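Local structure of choline dehydrogenase and related flavoproteins (Aspergillus oryzae, 3Q9T) at residues A38-P43 against S61-A66; N42-P47 against G210-V215; N84-T89 against G267-P272. The protein oxidises formate as a flavoprotein of the glucose-methanol-choline oxidoreductase family, with 8-formyl-FAD as its bound cofactor. All coordinates share one frame; numbering follows the deposited sequence. Where two conformers were deposited one is given.

The three contacts lie close together in the FAD-binding part of the chain. Contacts 1 and 2 share N42 and P43 in the loop between strand 33-36 and helix 47-50, and their centres are about 11 Å apart; they meet where I40 CD1 packs 3.8 Å from I46 CG1. Contact 3 lies about 11 Å from contact 1, centre to centre, and is tied to it by a probable hydrogen bond of 2.7 Å between D64 OD2 and T85 OG1. Both touch the cofactor, contact 1 toward its adenosine half and contact 3 along its length to the formyl group. Contact 2 sits further out: the side chain of P43 is about 9 Å from the cofactor.

Contact 1 of 3, residues A38-P43 against S61-A66; sequences AGIGNP and SKYDWA. With FAY ([(2R,3S,4R,5R)-5-(6-amino-9H-purin-9-yl)-3,4-dihydroxytetrahydrofuran-2-yl]methyl (2R,3S,4S)-5-(8-formyl-7-methyl-2,4-dioxo-3,4-dihydrobenzo[g]pteridin-10(2H)-yl)-2,3,4-trihydroxypentyl dihydrogen diphosphate), chain D.
I40 packs against Y63, and A38 meets W65, where the loop that follows strand 33-36 of the Rossmann-type FAD-binding fold faces the segment 61-66, which opens with a beta turn. The tight part lies in two places. At the first, I40 turns its long branch to the phenol: CG1 lies in the crowded position between the backbone N and the carbonyl carbon (chi1 53°), which brings CD1 within 3.8 Å of Y63 CE1. Isoleucine suits the place, since its branched hydrocarbon lays both CG1 and CD1 against CE1 of the buried Y63 ring. At the second, A38 CB stands 3.7 Å from W65 CH2 and 3.4 Å from N3A of the cofactor's adenine, so the small methyl touches both base and indole, which lie in directions about a right angle apart. The residue before it, E37, hydrogen-bonds the cofactor and also receives the amide of G39.

The solvent side is looser. There the chain of exposed K62 bends at chi3, and K62 NZ makes a plain van der Waals contact with the methyl I40 CG2 at 3.7 Å. K62 CG is better packed, 3.3 Å above the centre of the Y63 ring. The segment 61-66 keeps its shape through a type I turn from S61 to D64, with S61 OG forming an ST turn and D64 OD1 an Asx turn. W65 is an indole that can pack and donate at once: W65 NE1 gives a weak hydrogen bond, in the plane of the ring, to the ribose hydroxyl O2B of the cofactor at 3.2 Å.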
loop_
_atom_site.group_PDB
_atom_site.type_symbol
_atom_site.label_atom_id
_atom_site.label_comp_id
_atom_site.label_asym_id
_atom_site.label_seq_id
_atom_site.Cartn_x
_atom_site.Cartn_y
_atom_site.Cartn_z
ATOM N N ALA A 38 -9.624 -17.513 20.531
ATOM C CA ALA A 38 -8.533 -17.963 19.657
ATOM C C ALA A 38 -7.144 -17.895 20.309
ATOM O O ALA A 38 -6.303 -18.749 20.062
ATOM C CB ALA A 38 -8.547 -17.173 18.345
ATOM N N GLY A 39 -6.916 -16.877 21.139
ATOM C CA GLY A 39 -5.623 -16.660 21.765
ATOM C C GLY A 39 -5.387 -17.435 23.057
ATOM O O GLY A 39 -6.196 -18.285 23.436
ATOM N N ILE A 40 -4.279 -17.131 23.729
ATOM C CA ILE A 40 -3.910 -17.776 24.990
ATOM C C ILE A 40 -4.880 -17.416 26.109
ATOM O O ILE A 40 -5.618 -16.424 26.024
ATOM C CB ILE A 40 -2.504 -17.358 25.479
ATOM C CG1 ILE A 40 -2.394 -15.837 25.545
ATOM C CG2 ILE A 40 -1.401 -17.914 24.588
ATOM C CD1 ILE A 40 -1.527 -15.368 26.714
ATOM N N GLY A 41 -4.854 -18.216 27.170
ATOM C CA GLY A 41 -5.805 -18.073 28.250
ATOM C C GLY A 41 -5.220 -17.396 29.467
ATOM O O GLY A 41 -5.958 -17.033 30.377
ATOM N N ASN A 42 -3.896 -17.231 29.483
ATOM C CA ASN A 42 -3.189 -16.703 30.648
ATOM C C ASN A 42 -2.413 -15.404 30.379
ATOM O O ASN A 42 -1.199 -15.352 30.600
ATOM C CB ASN A 42 -2.207 -17.755 31.170
ATOM C CG ASN A 42 -1.163 -18.136 30.123
ATOM O OD1 ASN A 42 -1.441 -18.086 28.928
ATOM N ND2 ASN A 42 0.040 -18.509 30.567
ATOM N N PRO A 43 -3.099 -14.359 29.894
ATOM C CA PRO A 43 -2.412 -13.081 29.624
ATOM C C PRO A 43 -1.713 -12.498 30.841
ATOM O O PRO A 43 -0.648 -11.907 30.675
ATOM C CB PRO A 43 -3.553 -12.141 29.199
ATOM C CG PRO A 43 -4.808 -12.790 29.708
ATOM C CD PRO A 43 -4.538 -14.280 29.587
ATOM N N SER A 61 3.484 -9.118 17.396
ATOM C CA SER A 61 3.856 -10.216 18.296
ATOM C C SER A 61 2.871 -11.361 18.127
ATOM O O SER A 61 1.942 -11.280 17.319
ATOM C CB SER A 61 3.874 -9.754 19.759
ATOM O OG SER A 61 2.556 -9.513 20.232
ATOM N N LYS A 62 3.052 -12.424 18.899
ATOM C CA LYS A 62 2.130 -13.550 18.801
ATOM C C LYS A 62 0.720 -13.174 19.274
ATOM O O LYS A 62 -0.234 -13.882 18.977
ATOM C CB LYS A 62 2.643 -14.763 19.585
ATOM C CG LYS A 62 2.584 -14.611 21.094
ATOM C CD LYS A 62 2.863 -15.950 21.785
ATOM C CE LYS A 62 1.717 -16.942 21.566
ATOM N NZ LYS A 62 1.683 -18.028 22.602
ATOM N N TYR A 63 0.598 -12.058 19.997
ATOM C CA TYR A 63 -0.698 -11.632 20.532
ATOM C C TYR A 63 -1.440 -10.674 19.592
ATOM O O TYR A 63 -2.419 -10.042 19.979
ATOM C CB TYR A 63 -0.522 -11.050 21.948
ATOM C CG TYR A 63 0.332 -11.971 22.791
ATOM C CD1 TYR A 63 -0.142 -13.224 23.155
ATOM C CD2 TYR A 63 1.634 -11.623 23.156
ATOM C CE1 TYR A 63 0.630 -14.090 23.877
ATOM C CE2 TYR A 63 2.412 -12.477 23.893
ATOM C CZ TYR A 63 1.897 -13.716 24.252
ATOM O OH TYR A 63 2.641 -14.600 24.978
ATOM N N ASP A 64 -0.978 -10.599 18.346
ATOM C CA ASP A 64 -1.552 -9.684 17.368
ATOM C C ASP A 64 -2.049 -10.423 16.120
ATOM O O ASP A 64 -1.258 -11.034 15.406
ATOM C CB ASP A 64 -0.500 -8.638 16.969
ATOM C CG ASP A 64 -1.035 -7.598 16.010
ATOM O OD1 ASP A 64 -2.210 -7.715 15.591
ATOM O OD2 ASP A 64 -0.269 -6.667 15.667
ATOM N N TRP A 65 -3.350 -10.330 15.846
ATOM C CA TRP A 65 -3.920 -10.836 14.602
ATOM C C TRP A 65 -3.132 -10.328 13.397
ATOM O O TRP A 65 -2.966 -11.038 12.419
ATOM C CB TRP A 65 -5.399 -10.454 14.464
ATOM C CG TRP A 65 -6.305 -11.188 15.421
ATOM C CD1 TRP A 65 -6.739 -10.755 16.654
ATOM C CD2 TRP A 65 -6.881 -12.486 15.228
ATOM N NE1 TRP A 65 -7.553 -11.703 17.229
ATOM C CE2 TRP A 65 -7.650 -12.778 16.382
ATOM C CE3 TRP A 65 -6.825 -13.429 14.192
ATOM C CZ2 TRP A 65 -8.360 -13.971 16.523
ATOM C CZ3 TRP A 65 -7.532 -14.614 14.332
ATOM C CH2 TRP A 65 -8.290 -14.873 15.488
ATOM N N ALA A 66 -2.665 -9.089 13.487
ATOM C CA ALA A 66 -1.804 -8.492 12.475
ATOM C C ALA A 66 -2.439 -8.550 11.089
ATOM O O ALA A 66 -1.810 -8.961 10.120
ATOM C CB ALA A 66 -0.405 -9.147 12.482
HETATM P P FAY D . -13.878 -5.590 21.267
HETATM N N1 FAY D . -9.176 2.330 22.803
HETATM C C2 FAY D . -9.045 3.178 23.900
HETATM O O2 FAY D . -10.035 3.513 24.540
HETATM N N3 FAY D . -7.833 3.261 24.553
HETATM C C4 FAY D . -6.685 3.012 23.843
HETATM O O4 FAY D . -5.698 3.733 24.078
HETATM N N5 FAY D . -5.665 1.882 22.005
HETATM C C6 FAY D . -4.543 0.389 20.580
HETATM C C7 FAY D . -4.526 -0.717 19.748
HETATM C C8 FAY D . -5.724 -1.377 19.456
HETATM O O8 FAY D . -6.639 -3.365 18.620
HETATM C C9 FAY D . -6.903 -0.986 20.106
HETATM P PA FAY D . -11.699 -7.359 20.909
HETATM C "C1'" FAY D . -9.472 -0.045 21.181
HETATM C C10 FAY D . -8.057 1.831 22.179
HETATM N N10 FAY D . -8.147 0.699 21.364
HETATM N N1A FAY D . -12.124 -17.476 16.779
HETATM O O1A FAY D . -10.658 -7.423 19.842
HETATM C C1B FAY D . -11.342 -13.102 19.576
HETATM O O1P FAY D . -14.477 -6.362 22.418
HETATM C "C2'" FAY D . -9.742 -1.035 22.337
HETATM O "O2'" FAY D . -8.566 -1.721 22.580
HETATM C C2A FAY D . -11.939 -17.370 18.144
HETATM O O2A FAY D . -11.222 -6.749 22.192
HETATM C C2B FAY D . -10.109 -12.216 19.571
HETATM O O2B FAY D . -8.907 -12.929 19.799
HETATM O O2P FAY D . -14.962 -5.044 20.354
HETATM C "C3'" FAY D . -10.929 -2.054 22.310
HETATM O "O3'" FAY D . -10.638 -3.351 22.826
HETATM N N3A FAY D . -11.741 -16.131 18.732
HETATM C C3B FAY D . -10.413 -11.276 20.716
HETATM O O3B FAY D . -10.054 -11.906 21.921
HETATM O O3P FAY D . -12.973 -6.571 20.364
HETATM C "C4'" FAY D . -11.590 -2.248 20.968
HETATM O "O4'" FAY D . -11.867 -0.938 20.481
HETATM C C4A FAY D . -11.734 -15.015 17.960
HETATM C C4B FAY D . -11.919 -11.173 20.706
HETATM O O4B FAY D . -12.398 -12.230 19.892
HETATM C C4X FAY D . -6.809 2.292 22.640
HETATM C "C5'" FAY D . -12.873 -3.104 21.104
HETATM O "O5'" FAY D . -12.855 -4.396 21.730
HETATM C C5A FAY D . -11.928 -15.101 16.584
HETATM C C5B FAY D . -12.378 -9.826 20.184
HETATM O O5B FAY D . -12.192 -8.880 21.208
HETATM C C5X FAY D . -5.752 0.900 21.043
HETATM C C6A FAY D . -12.119 -16.344 15.982
HETATM N N6A FAY D . -12.206 -16.438 14.648
HETATM N N7A FAY D . -11.879 -13.852 16.078
HETATM C C7M FAY D . -3.237 -1.053 19.037
HETATM C C8A FAY D . -11.672 -12.976 17.084
HETATM C C8M FAY D . -5.637 -2.748 18.906
HETATM C C9A FAY D . -6.946 0.181 20.865
HETATM N N9A FAY D . -11.575 -13.681 18.247
#

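Contact 2 of 3, residues N42-P47 against G210-V215; sequences NPEDIP and GSFLFV
The F212 ring has the backbone of G210 on one face, with G210 CA 3.6 Å above the plane and displaced toward the rim, while P43 and E44 approach obliquely from the other side of that plane. The contact joins two connections of the parallel sheet in the Rossmann-type FAD-binding fold: a single 3-10 turn, 43-45, after strand 33-36, and the helix-like turns 211-214, which precede edge strand 221-224. Glycine suits position 210 because the phenyl lies where a side chain would stand. F212 has its CG between the backbone N and the carbonyl carbon (chi1 49°), which folds the ring back over G210 and presents it to the proline.

P43 CG is 3.6 Å from F212 CD1, and the two side chains run past one another in opposite senses. Proline fits twice: its rigid ring gives a compact apolar surface, and its fixed phi favours the start of a 3-10 turn. E44 was modelled in two conformers, so its share is doubtful; in one of them the carboxylate and phenyl planes are 17° apart, close to parallel.

Beyond the contact, S211 OG hydrogen-bonds G15 O in the glycine-rich turn, and F214 packs on helix 16-25. On the exposed side D45 N bonds to N42 O, and the side chains of the same two residues add a second link, N42 ND2 donating to the anti side of D45 OD2 at 3.2 Å.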
loop_
_atom_site.group_PDB
_atom_site.type_symbol
_atom_site.label_atom_id
_atom_site.label_comp_id
_atom_site.label_asym_id
_atom_site.label_seq_id
_atom_site.Cartn_x
_atom_site.Cartn_y
_atom_site.Cartn_z
ATOM N N ASN A 42 -3.896 -17.231 29.483
ATOM C CA ASN A 42 -3.189 -16.703 30.648
ATOM C C ASN A 42 -2.413 -15.404 30.379
ATOM O O ASN A 42 -1.199 -15.352 30.600
ATOM C CB ASN A 42 -2.207 -17.755 31.170
ATOM C CG ASN A 42 -1.163 -18.136 30.123
ATOM O OD1 ASN A 42 -1.441 -18.086 28.928
ATOM N ND2 ASN A 42 0.040 -18.509 30.567
ATOM N N PRO A 43 -3.099 -14.359 29.894
ATOM C CA PRO A 43 -2.412 -13.081 29.624
ATOM C C PRO A 43 -1.713 -12.498 30.841
ATOM O O PRO A 43 -0.648 -11.907 30.675
ATOM C CB PRO A 43 -3.553 -12.141 29.199
ATOM C CG PRO A 43 -4.808 -12.790 29.708
ATOM C CD PRO A 43 -4.538 -14.280 29.587
ATOM N N GLU A 44 -2.293 -12.647 32.035
ATOM C CA GLU A 44 -1.683 -12.076 33.232
ATOM C C GLU A 44 -0.296 -12.652 33.490
ATOM O O GLU A 44 0.481 -12.072 34.228
ATOM C CB GLU A 44 -2.580 -12.242 34.468
ATOM C CG GLU A 44 -3.871 -11.439 34.409
ATOM C CD GLU A 44 -4.757 -11.655 35.625
ATOM O OE1 GLU A 44 -4.441 -11.125 36.711
ATOM O OE2 GLU A 44 -5.775 -12.360 35.492
ATOM N N ASP A 45 0.023 -13.778 32.853
ATOM C CA ASP A 45 1.355 -14.375 32.981
ATOM C C ASP A 45 2.386 -13.824 31.979
ATOM O O ASP A 45 3.542 -14.254 31.987
ATOM C CB ASP A 45 1.285 -15.889 32.791
ATOM C CG ASP A 45 0.582 -16.593 33.927
ATOM O OD1 ASP A 45 0.413 -15.986 35.015
ATOM O OD2 ASP A 45 0.219 -17.772 33.721
ATOM N N ILE A 46 1.966 -12.913 31.099
ATOM C CA ILE A 46 2.856 -12.399 30.053
ATOM C C ILE A 46 3.312 -10.963 30.349
ATOM O O ILE A 46 2.522 -10.036 30.271
ATOM C CB ILE A 46 2.179 -12.428 28.661
ATOM C CG1 ILE A 46 1.521 -13.789 28.402
ATOM C CG2 ILE A 46 3.198 -12.126 27.567
ATOM C CD1 ILE A 46 2.506 -14.935 28.262
ATOM N N PRO A 47 4.591 -10.782 30.711
ATOM C CA PRO A 47 5.113 -9.450 31.046
ATOM C C PRO A 47 4.766 -8.374 30.013
ATOM O O PRO A 47 4.290 -7.316 30.397
ATOM C CB PRO A 47 6.629 -9.672 31.097
ATOM C CG PRO A 47 6.776 -11.114 31.494
ATOM C CD PRO A 47 5.609 -11.838 30.856
ATOM N N GLY A 210 -6.806 -5.265 31.960
ATOM C CA GLY A 210 -7.498 -5.857 30.830
ATOM C C GLY A 210 -8.819 -6.514 31.200
ATOM O O GLY A 210 -9.096 -6.769 32.378
ATOM N N SER A 211 -9.633 -6.796 30.184
ATOM C CA SER A 211 -10.960 -7.369 30.392
ATOM C C SER A 211 -10.899 -8.780 31.007
ATOM O O SER A 211 -11.892 -9.274 31.550
ATOM C CB SER A 211 -11.757 -7.361 29.076
ATOM O OG SER A 211 -11.381 -8.435 28.215
ATOM N N PHE A 212 -9.731 -9.417 30.934
ATOM C CA PHE A 212 -9.527 -10.727 31.569
ATOM C C PHE A 212 -9.736 -10.673 33.087
ATOM O O PHE A 212 -9.941 -11.699 33.734
ATOM C CB PHE A 212 -8.138 -11.275 31.253
ATOM C CG PHE A 212 -7.033 -10.280 31.475
ATOM C CD1 PHE A 212 -6.393 -9.686 30.396
ATOM C CD2 PHE A 212 -6.642 -9.932 32.759
ATOM C CE1 PHE A 212 -5.372 -8.769 30.594
ATOM C CE2 PHE A 212 -5.631 -9.000 32.969
ATOM C CZ PHE A 212 -4.993 -8.422 31.889
ATOM N N LEU A 213 -9.670 -9.466 33.636
ATOM C CA LEU A 213 -9.933 -9.216 35.047
ATOM C C LEU A 213 -11.393 -9.492 35.439
ATOM O O LEU A 213 -11.713 -9.606 36.630
ATOM C CB LEU A 213 -9.606 -7.747 35.347
ATOM C CG LEU A 213 -8.333 -7.364 36.119
ATOM C CD1 LEU A 213 -7.260 -8.442 36.073
ATOM C CD2 LEU A 213 -7.796 -6.012 35.654
ATOM N N PHE A 214 -12.282 -9.536 34.445
ATOM C CA PHE A 214 -13.692 -9.825 34.665
ATOM C C PHE A 214 -13.968 -11.318 34.894
ATOM O O PHE A 214 -14.986 -11.681 35.497
ATOM C CB PHE A 214 -14.502 -9.419 33.434
ATOM C CG PHE A 214 -15.193 -8.101 33.554
ATOM C CD1 PHE A 214 -16.389 -7.993 34.251
ATOM C CD2 PHE A 214 -14.670 -6.970 32.939
ATOM C CE1 PHE A 214 -17.055 -6.768 34.352
ATOM C CE2 PHE A 214 -15.330 -5.741 33.036
ATOM C CZ PHE A 214 -16.522 -5.640 33.740
ATOM N N VAL A 215 -13.098 -12.187 34.389
ATOM C CA VAL A 215 -13.489 -13.598 34.237
ATOM C C VAL A 215 -12.627 -14.626 34.965
ATOM O O VAL A 215 -12.755 -15.834 34.727
ATOM C CB VAL A 215 -13.582 -14.001 32.751
ATOM C CG1 VAL A 215 -14.666 -13.207 32.061
ATOM C CG2 VAL A 215 -12.231 -13.818 32.058
#

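Contact 3 of 3, residues N84-T89 against G267-P272; sequences NTRGKT and GVFETP. With FAY ([(2R,3S,4R,5R)-5-(6-amino-9H-purin-9-yl)-3,4-dihydroxytetrahydrofuran-2-yl]methyl (2R,3S,4S)-5-(8-formyl-7-methyl-2,4-dioxo-3,4-dihydrobenzo[g]pteridin-10(2H)-yl)-2,3,4-trihydroxypentyl dihydrogen diphosphate), chain D.
The cofactor site of the GMC fold is bordered here by the segment 84-89, which runs along the FAD, and by the start of helix 267-277, and R86 and F269 join the two. The aliphatic part of the arginine does the touching: R86 CG lies at the edge of the F269 ring, 3.8 Å from CD1, with guanidinium and ring planes 74° apart. N84, its CG anti to the backbone N (chi1 -174°), brings OD1 to 3.6 Å from F269 CZ. V268 CG1 lies over the centre of one face of the same ring, so phenylalanine suits a buried place lined by V268, the arginine's methylenes and, at CZ, an amide oxygen.

Glycine is called for at 267 by its positive phi, and G267 CA passes 3.5 Å from the bridging oxygen O3P of the cofactor. E270 CG lies 3.1 Å from the adenine N7A, so this helix end meets both phosphate and base. Bends at chi2 and chi3 turn the guanidinium back, and R86 NE donates to T85 O at 2.9 Å. With NH2 also bonded, weakly, to F509 O, the buried guanidinium is fixed in orientation near the formyl group, from which its modelled distance is doubtful, while its methylenes pack on F269.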
loop_
_atom_site.group_PDB
_atom_site.type_symbol
_atom_site.label_atom_id
_atom_site.label_comp_id
_atom_site.label_asym_id
_atom_site.label_seq_id
_atom_site.Cartn_x
_atom_site.Cartn_y
_atom_site.Cartn_z
ATOM N N ASN A 84 -2.566 -4.313 10.856
ATOM C CA ASN A 84 -3.613 -3.554 11.499
ATOM C C ASN A 84 -3.913 -4.291 12.793
ATOM O O ASN A 84 -4.688 -5.235 12.804
ATOM C CB ASN A 84 -4.856 -3.494 10.629
ATOM C CG ASN A 84 -5.917 -2.590 11.204
ATOM O OD1 ASN A 84 -7.073 -2.589 10.753
ATOM N ND2 ASN A 84 -5.528 -1.786 12.181
ATOM N N THR A 85 -3.268 -3.859 13.868
ATOM C CA THR A 85 -3.189 -4.602 15.119
ATOM C C THR A 85 -4.541 -4.797 15.824
ATOM O O THR A 85 -5.341 -3.867 15.928
ATOM C CB THR A 85 -2.180 -3.892 16.057
ATOM O OG1 THR A 85 -0.847 -4.033 15.528
ATOM C CG2 THR A 85 -2.254 -4.417 17.483
ATOM N N ARG A 86 -4.774 -6.021 16.293
ATOM C CA ARG A 86 -5.947 -6.402 17.089
ATOM C C ARG A 86 -5.472 -7.459 18.062
ATOM O O ARG A 86 -4.601 -8.252 17.718
ATOM C CB ARG A 86 -7.022 -7.042 16.205
ATOM C CG ARG A 86 -7.829 -6.077 15.338
ATOM C CD ARG A 86 -8.731 -5.220 16.186
ATOM N NE ARG A 86 -8.265 -3.837 16.224
ATOM C CZ ARG A 86 -8.875 -2.857 16.879
ATOM N NH1 ARG A 86 -9.974 -3.108 17.576
ATOM N NH2 ARG A 86 -8.386 -1.619 16.836
ATOM N N GLY A 87 -6.054 -7.493 19.261
ATOM C CA GLY A 87 -5.629 -8.438 20.279
ATOM C C GLY A 87 -6.061 -9.882 20.004
ATOM O O GLY A 87 -7.224 -10.155 19.719
ATOM N N LYS A 88 -5.108 -10.798 20.088
ATOM C CA LYS A 88 -5.360 -12.224 19.954
ATOM C C LYS A 88 -4.859 -12.882 21.235
ATOM O O LYS A 88 -3.666 -13.208 21.366
ATOM C CB LYS A 88 -4.637 -12.787 18.722
ATOM C CG LYS A 88 -5.108 -14.146 18.297
ATOM C CD LYS A 88 -4.375 -14.622 17.056
ATOM C CE LYS A 88 -4.556 -16.119 16.884
ATOM N NZ LYS A 88 -3.909 -16.612 15.648
ATOM N N THR A 89 -5.786 -13.037 22.182
ATOM C CA THR A 89 -5.485 -13.376 23.565
ATOM C C THR A 89 -6.709 -13.079 24.408
ATOM O O THR A 89 -7.501 -12.203 24.064
ATOM C CB THR A 89 -4.319 -12.544 24.146
ATOM O OG1 THR A 89 -4.184 -12.821 25.553
ATOM C CG2 THR A 89 -4.566 -11.047 23.963
ATOM N N GLY A 267 -15.272 -8.998 17.893
ATOM C CA GLY A 267 -14.699 -7.707 17.525
ATOM C C GLY A 267 -15.170 -7.234 16.166
ATOM O O GLY A 267 -15.723 -8.016 15.391
ATOM N N VAL A 268 -14.922 -5.958 15.873
ATOM C CA VAL A 268 -15.395 -5.307 14.652
ATOM C C VAL A 268 -15.065 -6.016 13.337
ATOM O O VAL A 268 -15.816 -5.891 12.359
ATOM C CB VAL A 268 -14.862 -3.845 14.548
ATOM C CG1 VAL A 268 -13.355 -3.844 14.336
ATOM C CG2 VAL A 268 -15.601 -3.076 13.425
ATOM N N PHE A 269 -13.951 -6.745 13.290
ATOM C CA PHE A 269 -13.593 -7.435 12.053
ATOM C C PHE A 269 -14.101 -8.887 11.982
ATOM O O PHE A 269 -14.563 -9.319 10.929
ATOM C CB PHE A 269 -12.082 -7.394 11.798
ATOM C CG PHE A 269 -11.492 -6.002 11.780
ATOM C CD1 PHE A 269 -10.329 -5.722 12.497
ATOM C CD2 PHE A 269 -12.078 -4.989 11.032
ATOM C CE1 PHE A 269 -9.780 -4.444 12.488
ATOM C CE2 PHE A 269 -11.548 -3.705 11.020
ATOM C CZ PHE A 269 -10.398 -3.427 11.736
ATOM N N GLU A 270 -13.992 -9.645 13.076
ATOM C CA GLU A 270 -14.289 -11.085 13.021
ATOM C C GLU A 270 -15.741 -11.395 13.322
ATOM O O GLU A 270 -16.255 -12.430 12.887
ATOM C CB GLU A 270 -13.400 -11.911 13.961
ATOM C CG GLU A 270 -11.926 -11.906 13.615
ATOM C CD GLU A 270 -11.546 -12.881 12.494
ATOM O OE1 GLU A 270 -12.283 -13.857 12.220
ATOM O OE2 GLU A 270 -10.487 -12.666 11.886
ATOM N N THR A 271 -16.398 -10.526 14.085
ATOM C CA THR A 271 -17.816 -10.710 14.309
ATOM C C THR A 271 -18.607 -10.746 12.975
ATOM O O THR A 271 -19.314 -11.716 12.707
ATOM C CB THR A 271 -18.388 -9.645 15.249
ATOM O OG1 THR A 271 -18.112 -10.015 16.603
ATOM C CG2 THR A 271 -19.893 -9.521 15.050
ATOM N N PRO A 272 -18.489 -9.703 12.134
ATOM C CA PRO A 272 -19.229 -9.786 10.859
ATOM C C PRO A 272 -18.801 -10.968 9.978
ATOM O O PRO A 272 -19.623 -11.527 9.252
ATOM C CB PRO A 272 -18.882 -8.470 10.154
ATOM C CG PRO A 272 -17.600 -8.002 10.826
ATOM C CD PRO A 272 -17.761 -8.423 12.262
HETATM P P FAY D . -13.878 -5.590 21.267
HETATM N N1 FAY D . -9.176 2.330 22.803
HETATM C C2 FAY D . -9.045 3.178 23.900
HETATM O O2 FAY D . -10.035 3.513 24.540
HETATM N N3 FAY D . -7.833 3.261 24.553
HETATM C C4 FAY D . -6.685 3.012 23.843
HETATM O O4 FAY D . -5.698 3.733 24.078
HETATM N N5 FAY D . -5.665 1.882 22.005
HETATM C C6 FAY D . -4.543 0.389 20.580
HETATM C C7 FAY D . -4.526 -0.717 19.748
HETATM C C8 FAY D . -5.724 -1.377 19.456
HETATM O O8 FAY D . -6.639 -3.365 18.620
HETATM C C9 FAY D . -6.903 -0.986 20.106
HETATM P PA FAY D . -11.699 -7.359 20.909
HETATM C "C1'" FAY D . -9.472 -0.045 21.181
HETATM C C10 FAY D . -8.057 1.831 22.179
HETATM N N10 FAY D . -8.147 0.699 21.364
HETATM N N1A FAY D . -12.124 -17.476 16.779
HETATM O O1A FAY D . -10.658 -7.423 19.842
HETATM C C1B FAY D . -11.342 -13.102 19.576
HETATM O O1P FAY D . -14.477 -6.362 22.418
HETATM C "C2'" FAY D . -9.742 -1.035 22.337
HETATM O "O2'" FAY D . -8.566 -1.721 22.580
HETATM C C2A FAY D . -11.939 -17.370 18.144
HETATM O O2A FAY D . -11.222 -6.749 22.192
HETATM C C2B FAY D . -10.109 -12.216 19.571
HETATM O O2B FAY D . -8.907 -12.929 19.799
HETATM O O2P FAY D . -14.962 -5.044 20.354
HETATM C "C3'" FAY D . -10.929 -2.054 22.310
HETATM O "O3'" FAY D . -10.638 -3.351 22.826
HETATM N N3A FAY D . -11.741 -16.131 18.732
HETATM C C3B FAY D . -10.413 -11.276 20.716
HETATM O O3B FAY D . -10.054 -11.906 21.921
HETATM O O3P FAY D . -12.973 -6.571 20.364
HETATM C "C4'" FAY D . -11.590 -2.248 20.968
HETATM O "O4'" FAY D . -11.867 -0.938 20.481
HETATM C C4A FAY D . -11.734 -15.015 17.960
HETATM C C4B FAY D . -11.919 -11.173 20.706
HETATM O O4B FAY D . -12.398 -12.230 19.892
HETATM C C4X FAY D . -6.809 2.292 22.640
HETATM C "C5'" FAY D . -12.873 -3.104 21.104
HETATM O "O5'" FAY D . -12.855 -4.396 21.730
HETATM C C5A FAY D . -11.928 -15.101 16.584
HETATM C C5B FAY D . -12.378 -9.826 20.184
HETATM O O5B FAY D . -12.192 -8.880 21.208
HETATM C C5X FAY D . -5.752 0.900 21.043
HETATM C C6A FAY D . -12.119 -16.344 15.982
HETATM N N6A FAY D . -12.206 -16.438 14.648
HETATM N N7A FAY D . -11.879 -13.852 16.078
HETATM C C7M FAY D . -3.237 -1.053 19.037
HETATM C C8A FAY D . -11.672 -12.976 17.084
HETATM C C8M FAY D . -5.637 -2.748 18.906
HETATM C C9A FAY D . -6.946 0.181 20.865
HETATM N N9A FAY D . -11.575 -13.681 18.247
#